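Local coordinates for pullulanase C protein (Klebsiella pneumoniae subsp. pneumoniae NTUH-K2044, PDB 5HJ1) that probably serves in the type II secretion system as its GspC component, here as a PDZ domain holding a fatty acid in its groove, at residues Gln14-Leu26 and Tyr34-Arg46. Sequence-based numbering, arbitrary orientation.
With VCA (vaccenic acid), chain B.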
ATOM      1  N   GLN A  14       7.224  -0.228  12.355  1.00 51.61           N
ATOM      2  CA  GLN A  14       6.471   0.986  12.112  1.00 45.96           C
ATOM      3  C   GLN A  14       5.064   0.426  12.286  1.00 45.25           C
ATOM      4  O   GLN A  14       4.789  -0.726  11.953  1.00 50.77           O
ATOM      5  CB  GLN A  14       6.663   1.617  10.712  1.00 43.93           C
ATOM      6  CG  GLN A  14       8.092   2.001  10.396  1.00 47.44           C
ATOM      7  CD  GLN A  14       8.906   0.796  10.016  1.00 46.78           C
ATOM      8  OE1 GLN A  14       8.355  -0.276   9.758  1.00 51.22           O
ATOM      9  NE2 GLN A  14      10.212   0.960   9.959  1.00 48.94           N
ATOM     10  N   ASN A  15       4.212   1.219  12.883  1.00 40.27           N
ATOM     11  CA  ASN A  15       2.844   0.834  13.136  1.00 39.60           C
ATOM     12  C   ASN A  15       2.047   1.196  11.885  1.00 32.24           C
ATOM     13  O   ASN A  15       1.204   2.082  11.918  1.00 32.14           O
ATOM     14  CB  ASN A  15       2.392   1.625  14.350  1.00 42.86           C
ATOM     15  CG  ASN A  15       3.306   1.380  15.544  1.00 49.34           C
ATOM     16  OD1 ASN A  15       3.705   0.239  15.785  1.00 54.31           O
ATOM     17  ND2 ASN A  15       3.670   2.444  16.270  1.00 51.46           N
ATOM     18  N   ILE A  16       2.350   0.514  10.778  1.00 27.56           N
ATOM     19  CA  ILE A  16       1.715   0.868   9.506  1.00 25.15           C
ATOM     20  C   ILE A  16       0.193   0.902   9.561  1.00 21.95           C
ATOM     21  O   ILE A  16      -0.415   1.821   9.011  1.00 21.01           O
ATOM     22  CB  ILE A  16       2.177  -0.073   8.393  1.00 24.98           C
ATOM     23  CG1 ILE A  16       3.695   0.135   8.236  1.00 29.53           C
ATOM     24  CG2 ILE A  16       1.363   0.172   7.091  1.00 24.22           C
ATOM     25  CD1 ILE A  16       4.325  -0.909   7.395  1.00 30.72           C
ATOM     26  N   LEU A  17      -0.431  -0.043  10.264  1.00 21.67           N
ATOM     27  CA  LEU A  17      -1.882  -0.107  10.327  1.00 21.57           C
ATOM     28  C   LEU A  17      -2.489   0.987  11.223  1.00 21.95           C
ATOM     29  O   LEU A  17      -3.700   1.128  11.225  1.00 21.55           O
ATOM     30  CB  LEU A  17      -2.358  -1.528  10.624  1.00 23.68           C
ATOM     31  CG  LEU A  17      -2.006  -2.533   9.484  1.00 25.90           C
ATOM     32  CD1 LEU A  17      -2.342  -3.922  10.027  1.00 31.57           C
ATOM     33  CD2 LEU A  17      -2.696  -2.228   8.177  1.00 27.01           C
ATOM     34  N   THR A  18      -1.660   1.687  11.971  1.00 19.98           N
ATOM     35  CA  THR A  18      -2.159   2.863  12.683  1.00 21.40           C
ATOM     36  C   THR A  18      -2.412   3.994  11.687  1.00 18.90           C
ATOM     37  O   THR A  18      -3.300   4.845  11.917  1.00 18.78           O
ATOM     38  CB  THR A  18      -1.152   3.348  13.714  1.00 22.57           C
ATOM     39  OG1 THR A  18      -0.934   2.303  14.697  1.00 26.48           O
ATOM     40  CG2 THR A  18      -1.656   4.557  14.474  1.00 25.09           C
ATOM     41  N   TYR A  19      -1.674   4.006  10.569  1.00 17.94           N
ATOM     42  CA  TYR A  19      -1.806   5.062   9.567  1.00 17.41           C
ATOM     43  C   TYR A  19      -2.706   4.710   8.429  1.00 15.53           C
ATOM     44  O   TYR A  19      -3.163   5.615   7.707  1.00 15.26           O
ATOM     45  CB  TYR A  19      -0.399   5.455   8.975  1.00 18.40           C
ATOM     46  CG  TYR A  19       0.584   6.001   9.938  1.00 20.75           C
ATOM     47  CD1 TYR A  19       0.592   7.369  10.223  1.00 22.49           C
ATOM     48  CD2 TYR A  19       1.435   5.159  10.594  1.00 23.08           C
ATOM     49  CE1 TYR A  19       1.552   7.917  11.054  1.00 25.65           C
ATOM     50  CE2 TYR A  19       2.333   5.669  11.531  1.00 27.39           C
ATOM     51  CZ  TYR A  19       2.343   7.057  11.730  1.00 26.39           C
ATOM     52  OH  TYR A  19       3.252   7.665  12.609  1.00 31.80           O
ATOM     53  N   LEU A  20      -2.966   3.419   8.227  1.00 15.43           N
ATOM     54  CA  LEU A  20      -3.691   2.942   7.049  1.00 16.14           C
ATOM     55  C   LEU A  20      -4.703   1.904   7.372  1.00 16.32           C
ATOM     56  O   LEU A  20      -4.395   0.991   8.163  1.00 19.24           O
ATOM     57  CB  LEU A  20      -2.738   2.286   6.021  1.00 17.84           C
ATOM     58  CG  LEU A  20      -1.756   3.169   5.378  1.00 19.52           C
ATOM     59  CD1 LEU A  20      -0.815   2.322   4.499  1.00 23.36           C
ATOM     60  CD2 LEU A  20      -2.463   4.160   4.497  1.00 20.73           C
ATOM     61  N   SER A  21      -5.887   2.031   6.824  1.00 15.81           N
ATOM     62  CA  SER A  21      -6.939   0.999   6.783  1.00 16.96           C
ATOM     63  C   SER A  21      -6.873   0.435   5.364  1.00 17.56           C
ATOM     64  O   SER A  21      -6.957   1.184   4.380  1.00 19.58           O
ATOM     65  CB  SER A  21      -8.253   1.658   7.041  1.00 20.37           C
ATOM     66  OG  SER A  21      -9.271   0.682   7.188  1.00 27.98           O
ATOM     67  N   ILE A  22      -6.719  -0.876   5.225  1.00 17.31           N
ATOM     68  CA  ILE A  22      -6.417  -1.524   3.927  1.00 17.45           C
ATOM     69  C   ILE A  22      -7.350  -2.658   3.634  1.00 19.07           C
ATOM     70  O   ILE A  22      -7.654  -3.468   4.500  1.00 20.80           O
ATOM     71  CB  ILE A  22      -4.965  -2.045   3.945  1.00 20.42           C
ATOM     72  CG1 ILE A  22      -3.997  -0.940   4.238  1.00 22.53           C
ATOM     73  CG2 ILE A  22      -4.566  -2.721   2.605  1.00 23.79           C
ATOM     74  CD1 ILE A  22      -2.543  -1.347   4.438  1.00 24.03           C
ATOM     75  N   SER A  23      -7.983  -2.665   2.452  0.50 15.48           N
ATOM     76  CA  SER A  23      -8.782  -3.846   2.018  0.50 15.99           C
ATOM     77  C   SER A  23      -8.422  -4.272   0.590  0.50 15.18           C
ATOM     78  O   SER A  23      -8.512  -3.422  -0.352  0.50 14.70           O
ATOM     79  CB  SER A  23     -10.244  -3.527   1.943  0.50 18.36           C
ATOM     80  OG  SER A  23     -10.671  -3.162   3.227  0.50 20.32           O
ATOM     81  N   PRO A  24      -8.106  -5.587   0.343  1.00 14.67           N
ATOM     82  CA  PRO A  24      -7.932  -6.027  -1.023  1.00 15.40           C
ATOM     83  C   PRO A  24      -9.227  -5.764  -1.780  1.00 15.11           C
ATOM     84  O   PRO A  24     -10.301  -5.887  -1.197  1.00 16.94           O
ATOM     85  CB  PRO A  24      -7.645  -7.509  -0.880  1.00 16.34           C
ATOM     86  CG  PRO A  24      -8.188  -7.875   0.389  1.00 19.40           C
ATOM     87  CD  PRO A  24      -8.049  -6.682   1.287  1.00 15.80           C
ATOM     88  N   VAL A  25      -9.083  -5.475  -3.066  1.00 15.02           N
ATOM     89  CA  VAL A  25     -10.277  -5.261  -3.938  1.00 15.75           C
ATOM     90  C   VAL A  25     -10.301  -6.328  -5.019  1.00 16.29           C
ATOM     91  O   VAL A  25      -9.398  -6.432  -5.812  1.00 17.85           O
ATOM     92  CB  VAL A  25     -10.221  -3.872  -4.593  1.00 16.81           C
ATOM     93  CG1 VAL A  25     -11.455  -3.677  -5.483  1.00 19.23           C
ATOM     94  CG2 VAL A  25     -10.092  -2.774  -3.563  1.00 16.18           C
ATOM     95  N   LEU A  26     -11.309  -7.169  -4.939  1.00 17.61           N
ATOM     96  CA  LEU A  26     -11.496  -8.232  -5.914  1.00 19.70           C
ATOM     97  C   LEU A  26     -12.498  -7.880  -6.979  1.00 20.86           C
ATOM     98  O   LEU A  26     -13.521  -7.325  -6.693  1.00 24.16           O
ATOM     99  CB  LEU A  26     -12.034  -9.521  -5.249  1.00 20.39           C
ATOM    100  CG  LEU A  26     -11.203 -10.028  -4.102  1.00 22.75           C
ATOM    101  CD1 LEU A  26     -11.784 -11.339  -3.641  1.00 25.50           C
ATOM    102  CD2 LEU A  26      -9.774 -10.203  -4.492  1.00 25.78           C
ATOM    103  N   TYR A  34      -5.160  -2.737  -3.592  1.00 14.65           N
ATOM    104  CA  TYR A  34      -5.544  -2.593  -2.185  1.00 14.27           C
ATOM    105  C   TYR A  34      -6.091  -1.231  -1.961  1.00 13.73           C
ATOM    106  O   TYR A  34      -5.389  -0.204  -2.211  1.00 14.79           O
ATOM    107  CB  TYR A  34      -4.345  -2.827  -1.237  1.00 15.17           C
ATOM    108  CG  TYR A  34      -3.901  -4.253  -1.267  1.00 15.74           C
ATOM    109  CD1 TYR A  34      -3.036  -4.730  -2.270  1.00 16.88           C
ATOM    110  CD2 TYR A  34      -4.390  -5.180  -0.360  1.00 15.88           C
ATOM    111  CE1 TYR A  34      -2.727  -6.086  -2.330  1.00 18.69           C
ATOM    112  CE2 TYR A  34      -4.030  -6.527  -0.409  1.00 16.91           C
ATOM    113  CZ  TYR A  34      -3.176  -6.961  -1.415  1.00 19.07           C
ATOM    114  OH  TYR A  34      -2.821  -8.331  -1.491  1.00 22.86           O
ATOM    115  N   ARG A  35      -7.309  -1.144  -1.477  1.00 13.53           N
ATOM    116  CA  ARG A  35      -7.980   0.161  -1.256  1.00 14.35           C
ATOM    117  C   ARG A  35      -7.454   0.714   0.063  1.00 14.41           C
ATOM    118  O   ARG A  35      -7.471   0.065   1.105  1.00 15.13           O
ATOM    119  CB  ARG A  35      -9.483  -0.076  -1.127  1.00 15.39           C
ATOM    120  CG  ARG A  35     -10.387   1.202  -1.091  1.00 16.81           C
ATOM    121  CD  ARG A  35     -10.391   1.965  -2.349  1.00 17.60           C
ATOM    122  NE  ARG A  35     -10.928   1.167  -3.461  1.00 18.77           N
ATOM    123  CZ  ARG A  35     -10.779   1.448  -4.719  1.00 19.26           C
ATOM    124  NH1 ARG A  35     -10.087   2.505  -5.074  1.00 20.16           N
ATOM    125  NH2 ARG A  35     -11.290   0.652  -5.676  1.00 21.74           N
ATOM    126  N   LEU A  36      -7.011   1.975   0.054  1.00 13.56           N
ATOM    127  CA  LEU A  36      -6.421   2.632   1.185  1.00 13.27           C
ATOM    128  C   LEU A  36      -7.308   3.743   1.713  1.00 12.74           C
ATOM    129  O   LEU A  36      -7.867   4.528   0.957  1.00 14.80           O
ATOM    130  CB  LEU A  36      -5.077   3.305   0.831  1.00 14.11           C
ATOM    131  CG  LEU A  36      -4.088   2.395   0.127  1.00 14.93           C
ATOM    132  CD1 LEU A  36      -2.842   3.226  -0.211  1.00 17.63           C
ATOM    133  CD2 LEU A  36      -3.739   1.201   0.953  1.00 16.90           C
ATOM    134  N   ASN A  37      -7.401   3.807   3.050  1.00 12.98           N
ATOM    135  CA  ASN A  37      -8.107   4.882   3.754  1.00 12.74           C
ATOM    136  C   ASN A  37      -7.317   5.156   5.010  1.00 13.68           C
ATOM    137  O   ASN A  37      -6.449   4.385   5.447  1.00 14.30           O
ATOM    138  CB  ASN A  37      -9.564   4.510   3.993  1.00 12.95           C
ATOM    139  CG  ASN A  37     -10.415   4.851   2.823  1.00 13.85           C
ATOM    140  OD1 ASN A  37     -10.468   6.002   2.401  1.00 15.03           O
ATOM    141  ND2 ASN A  37     -11.001   3.834   2.191  1.00 14.63           N
ATOM    142  N   PRO A  38      -7.621   6.277   5.689  1.00 13.68           N
ATOM    143  CA  PRO A  38      -6.853   6.565   6.882  1.00 14.58           C
ATOM    144  C   PRO A  38      -7.067   5.555   7.966  1.00 16.08           C
ATOM    145  O   PRO A  38      -8.185   5.076   8.196  1.00 18.85           O
ATOM    146  CB  PRO A  38      -7.393   7.959   7.269  1.00 16.30           C
ATOM    147  CG  PRO A  38      -7.943   8.576   6.056  1.00 16.17           C
ATOM    148  CD  PRO A  38      -8.460   7.410   5.256  1.00 15.50           C
ATOM    149  N   GLY A  39      -5.982   5.292   8.694  1.00 16.41           N
ATOM    150  CA  GLY A  39      -6.026   4.591   9.943  1.00 16.56           C
ATOM    151  C   GLY A  39      -6.502   5.591  11.062  1.00 17.77           C
ATOM    152  O   GLY A  39      -6.918   6.761  10.764  1.00 19.33           O
ATOM    153  N   LYS A  40      -6.303   5.226  12.314  1.00 17.94           N
ATOM    154  CA  LYS A  40      -6.607   6.142  13.417  1.00 20.38           C
ATOM    155  C   LYS A  40      -5.834   7.411  13.293  1.00 22.27           C
ATOM    156  O   LYS A  40      -6.344   8.486  13.682  1.00 24.40           O
ATOM    157  CB  LYS A  40      -6.344   5.449  14.718  1.00 21.67           C
ATOM    158  CG  LYS A  40      -7.383   4.385  15.016  1.00 24.67           C
ATOM    159  CD  LYS A  40      -7.187   3.746  16.354  1.00 29.69           C
ATOM    160  CE  LYS A  40      -8.419   2.900  16.700  1.00 34.54           C
ATOM    161  NZ  LYS A  40      -8.287   2.172  17.966  1.00 40.29           N
ATOM    162  N   ASP A  41      -4.597   7.362  12.799  1.00 18.22           N
ATOM    163  CA  ASP A  41      -3.770   8.559  12.541  1.00 18.34           C
ATOM    164  C   ASP A  41      -3.837   8.797  11.071  1.00 17.26           C
ATOM    165  O   ASP A  41      -3.297   8.022  10.294  1.00 18.61           O
ATOM    166  CB  ASP A  41      -2.324   8.343  13.035  1.00 18.61           C
ATOM    167  CG  ASP A  41      -1.418   9.481  12.808  1.00 20.54           C
ATOM    168  OD1 ASP A  41      -1.749  10.401  12.026  1.00 22.35           O
ATOM    169  OD2 ASP A  41      -0.295   9.553  13.426  1.00 22.84           O
ATOM    170  N   ALA A  42      -4.489   9.864  10.674  1.00 15.55           N
ATOM    171  CA  ALA A  42      -4.714  10.249   9.284  1.00 14.84           C
ATOM    172  C   ALA A  42      -3.670  11.145   8.658  1.00 15.75           C
ATOM    173  O   ALA A  42      -3.883  11.722   7.587  1.00 15.49           O
ATOM    174  CB  ALA A  42      -6.135  10.833   9.127  1.00 14.99           C
ATOM    175  N   SER A  43      -2.502  11.174   9.276  0.50 15.51           N
ATOM    176  CA  SER A  43      -1.408  12.052   8.857  0.50 16.00           C
ATOM    177  C   SER A  43      -0.942  11.943   7.428  0.50 15.33           C
ATOM    178  O   SER A  43      -0.656  13.011   6.844  0.50 17.15           O
ATOM    179  CB  SER A  43      -0.207  11.751   9.680  0.50 17.25           C
ATOM    180  OG  SER A  43      -0.363  12.315  11.025  0.50 18.29           O
ATOM    181  N   LEU A  44      -0.972  10.753   6.837  1.00 15.40           N
ATOM    182  CA  LEU A  44      -0.433  10.537   5.490  1.00 15.70           C
ATOM    183  C   LEU A  44      -1.379  11.029   4.435  1.00 15.84           C
ATOM    184  O   LEU A  44      -1.022  11.009   3.244  1.00 16.76           O
ATOM    185  CB  LEU A  44      -0.195   9.076   5.267  1.00 17.10           C
ATOM    186  CG  LEU A  44       0.762   8.325   6.197  1.00 18.93           C
ATOM    187  CD1 LEU A  44       0.782   6.825   5.860  1.00 20.23           C
ATOM    188  CD2 LEU A  44       2.095   9.009   6.245  1.00 20.76           C
ATOM    189  N   PHE A  45      -2.595  11.434   4.785  1.00 14.20           N
ATOM    190  CA  PHE A  45      -3.636  11.823   3.842  1.00 14.37           C
ATOM    191  C   PHE A  45      -3.645  13.327   3.713  1.00 15.94           C
ATOM    192  O   PHE A  45      -4.056  14.049   4.635  1.00 19.05           O
ATOM    193  CB  PHE A  45      -4.966  11.207   4.260  1.00 14.30           C
ATOM    194  CG  PHE A  45      -5.030   9.742   4.037  1.00 13.89           C
ATOM    195  CD1 PHE A  45      -4.400   8.842   4.923  1.00 14.32           C
ATOM    196  CD2 PHE A  45      -5.637   9.185   2.922  1.00 13.87           C
ATOM    197  CE1 PHE A  45      -4.328   7.465   4.647  1.00 14.84           C
ATOM    198  CE2 PHE A  45      -5.596   7.816   2.677  1.00 14.84           C
ATOM    199  CZ  PHE A  45      -4.974   6.959   3.518  1.00 15.40           C
ATOM    200  N   ARG A  46      -3.143  13.835   2.578  1.00 17.57           N
ATOM    201  CA  ARG A  46      -2.878  15.235   2.359  1.00 18.83           C
ATOM    202  C   ARG A  46      -2.602  15.403   0.865  1.00 18.87           C
ATOM    203  O   ARG A  46      -2.455  14.434   0.140  1.00 19.78           O
ATOM    204  CB  ARG A  46      -1.698  15.671   3.194  1.00 20.46           C
ATOM    205  CG  ARG A  46      -0.433  14.861   2.793  1.00 23.19           C
ATOM    206  CD  ARG A  46       0.690  15.061   3.662  1.00 26.24           C
ATOM    207  NE  ARG A  46       1.180  16.396   3.510  1.00 26.84           N
ATOM    208  CZ  ARG A  46       2.084  16.914   4.353  1.00 29.49           C
ATOM    209  NH1 ARG A  46       2.583  16.196   5.333  1.00 31.33           N
ATOM    210  NH2 ARG A  46       2.468  18.155   4.236  1.00 33.32           N
TER
HETATM  211  O2  VCA B 301       5.211   8.841  11.978  0.50 41.37           O
HETATM  212  C1  VCA B 301       6.434   9.041  11.812  0.50 43.53           C
HETATM  213  O1  VCA B 301       7.057   9.937  12.427  0.50 38.67           O
HETATM  214  C2  VCA B 301       7.171   8.168  10.816  0.50 40.94           C
HETATM  215  C3  VCA B 301       7.931   7.056  11.535  0.50 41.87           C
HETATM  216  C4  VCA B 301       7.412   5.674  11.142  0.50 39.00           C
HETATM  217  C5  VCA B 301       6.741   5.692   9.773  0.50 41.27           C
HETATM  218  C6  VCA B 301       5.353   6.304   9.860  0.50 37.41           C
HETATM  219  C7  VCA B 301       4.564   6.133   8.570  0.50 34.44           C
HETATM  220  C8  VCA B 301       4.772   4.774   7.904  0.50 34.05           C
HETATM  221  C9  VCA B 301       3.930   4.718   6.635  0.50 36.68           C
HETATM  222  C10 VCA B 301       4.125   3.488   5.756  1.00 36.26           C
HETATM  223  C11 VCA B 301       3.371   3.750   4.502  1.00 36.34           C
HETATM  224  C12 VCA B 301       3.016   2.851   3.608  1.00 35.46           C
HETATM  225  C13 VCA B 301       3.203   1.355   3.708  1.00 35.14           C
HETATM  226  C14 VCA B 301       2.224   0.866   2.657  1.00 35.79           C
HETATM  227  C15 VCA B 301       2.154  -0.617   2.355  1.00 40.12           C
HETATM  228  C16 VCA B 301       0.816  -0.763   1.649  1.00 36.97           C
HETATM  229  C17 VCA B 301       0.705  -1.976   0.767  1.00 38.95           C
HETATM  230  C18 VCA B 301      -0.703  -1.974   0.209  1.00 34.22           C
HETATM  231  O   HOH W   1      -5.714   2.381  12.589  1.00 23.10           O
HETATM  232  O   HOH W   2      -2.376   8.325   7.734  1.00 15.80           O
HETATM  233  O   HOH W   3       2.398  10.529  13.392  1.00 54.55           O
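Ser21 and Ser23 pair antiparallel with Asn37 and Arg35, each pair closed by two backbone hydrogen bonds; Ser21 N to Asn37 O, at 2.8 Å, is nearly straight at 173°. Beyond the Leu20-Pro38 pair, Gly39 N bonds to Tyr19 O from above the carbonyl plane, and Asp41 N to Thr18 O at 3.0 Å. Gly39, with no side chain, lets the chains close up until its CA lies 3.4 Å from Thr18 O, a CA-H...O contact. One water also bridges Tyr19 O, Asp41 O and Leu44 N.

Apolar contacts gather on the Ile22 face. Ile22 lies alongside Leu36, CG1 to CD2 3.9 Å, while its CG2, anti to the backbone N, reaches Tyr34 CB. Pro24 CB meets Tyr34 CE2 at 3.8 Å. Beyond the paired strands, Leu44 CD1 packs on Tyr19 CB at 3.6 Å, and Leu20 CD2 meets the edge of Phe45. Near the Ser23 face, Arg35 CB packs against Val25 CG2, and its NH1 bonds to Asn53 O.

Asp41 runs beside the Tyr19 ring; its OD1 accepts from Ser43 N, closing an Asx turn, and from Ser43 OG; both steady the carboxylate. The lipid chain crosses one face of Tyr19, with C14 against Leu20 CD1. This PDZ-domain hairpin and its flanking turns thus give Tyr19, Leu20 and Leu44 to the fatty-acid pocket.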